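Adenosine 5'-monophosphoramidase (Candida albicans, PDB 6IQ1) probably hydrolyses adenosine 5'-monophosphoramidates to AMP and an amine or ammonia, working as a homodimeric histidine triad nucleotide-binding enzyme. Local coordinates at residues 59-62 against 63-66. Residues are numbered along the deposited sequence; the frame is centred on the assembly and turned at random.
Sequences DYLS and DILP
Ile64 reaches back along its own helix to Tyr60 and Leu61, one turn earlier. Its CB lies 3.8 Å from Leu61 O. With CG1 turned beside the backbone N (chi1 -80°), the longer branch runs back toward the start of the helix, bringing CG1 to 3.5 Å from Tyr60 O. At the tip, CD1 remains 3.6 Å from Tyr60 O and comes within 4.2 Å of Leu61 CD2, an apolar touch between two branched side chains suited to a buried face. The same Ile64 side chain packs on Pro46 and approaches Phe107, a residue inferred to bind AMP.

The backbone here bonds in 3-10 fashion: Asp63 N makes a weak bond to Tyr60 O at 3.3 Å, and Ile64 N makes another weak one to Leu61 O, both to the residue three positions back. Pro66 has no N-H to offer Ser62 O; its ring CD instead sits 3.3 Å from that oxygen, and the helix kinks here. Serine is small enough for the close subunit interface, where Ser62 OG bonds to Ser62 O of the second subunit, besides a weak bond to Asp58 O of its own chain. On another side, the carboxylate of Asp63 accepts a hydrogen bond from Thr28, and that of Asp59 forms a salt bridge with Lys27. Helix 58-74 thus has one flank on strand 42-46 of the HIT fold and another on the second subunit, as part of the HINT homodimer interface.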
# COMPACT_ATOMS: atom_id res chain seq x y z
N ASP D 59 -12.94 -3.44 -9.51
CA ASP D 59 -12.23 -3.32 -10.78
C ASP D 59 -11.27 -2.13 -10.80
O ASP D 59 -10.28 -2.16 -11.53
CB ASP D 59 -13.22 -3.25 -11.96
CG ASP D 59 -14.15 -2.04 -11.88
OD1 ASP D 59 -14.80 -1.80 -10.84
OD2 ASP D 59 -14.22 -1.30 -12.89
N TYR D 60 -11.52 -1.09 -10.01
CA TYR D 60 -10.49 -0.06 -9.89
C TYR D 60 -9.32 -0.52 -9.01
O TYR D 60 -8.17 -0.15 -9.29
CB TYR D 60 -11.11 1.22 -9.35
CG TYR D 60 -11.95 1.93 -10.37
CD1 TYR D 60 -13.27 1.54 -10.60
CD2 TYR D 60 -11.42 2.97 -11.12
CE1 TYR D 60 -14.04 2.17 -11.53
CE2 TYR D 60 -12.19 3.62 -12.05
CZ TYR D 60 -13.49 3.21 -12.26
OH TYR D 60 -14.24 3.86 -13.22
N LEU D 61 -9.59 -1.30 -7.96
CA LEU D 61 -8.52 -1.78 -7.11
C LEU D 61 -7.59 -2.70 -7.88
O LEU D 61 -6.37 -2.68 -7.66
CB LEU D 61 -9.09 -2.51 -5.90
CG LEU D 61 -9.83 -1.66 -4.87
CD1 LEU D 61 -10.24 -2.49 -3.69
CD2 LEU D 61 -9.00 -0.47 -4.44
N SER D 62 -8.13 -3.51 -8.80
CA SER D 62 -7.32 -4.49 -9.51
C SER D 62 -6.29 -3.82 -10.41
O SER D 62 -5.24 -4.41 -10.68
CB SER D 62 -8.20 -5.41 -10.34
OG SER D 62 -8.85 -6.35 -9.51
N ASP D 63 -6.56 -2.60 -10.86
CA ASP D 63 -5.69 -1.94 -11.82
C ASP D 63 -4.57 -1.13 -11.16
O ASP D 63 -3.58 -0.81 -11.82
CB ASP D 63 -6.55 -1.05 -12.72
CG ASP D 63 -5.75 -0.34 -13.77
OD1 ASP D 63 -5.11 -1.02 -14.59
OD2 ASP D 63 -5.75 0.90 -13.77
N ILE D 64 -4.68 -0.85 -9.86
CA ILE D 64 -3.75 0.07 -9.21
C ILE D 64 -2.34 -0.53 -9.12
O ILE D 64 -1.37 0.06 -9.60
CB ILE D 64 -4.30 0.46 -7.83
CG1 ILE D 64 -5.34 1.55 -8.01
CG2 ILE D 64 -3.17 0.93 -6.87
CD1 ILE D 64 -6.24 1.66 -6.84
N LEU D 65 -2.20 -1.68 -8.48
CA LEU D 65 -0.85 -2.23 -8.29
C LEU D 65 -0.12 -2.55 -9.60
O LEU D 65 1.11 -2.36 -9.64
CB LEU D 65 -0.92 -3.46 -7.37
CG LEU D 65 -1.39 -3.10 -5.96
CD1 LEU D 65 -1.46 -4.34 -5.08
CD2 LEU D 65 -0.49 -2.01 -5.34
N PRO D 66 -0.77 -3.02 -10.68
CA PRO D 66 -0.03 -3.11 -11.95
C PRO D 66 0.46 -1.75 -12.44
O PRO D 66 1.56 -1.67 -13.02
CB PRO D 66 -1.04 -3.75 -12.89
CG PRO D 66 -1.84 -4.61 -12.00
CD PRO D 66 -2.02 -3.79 -10.75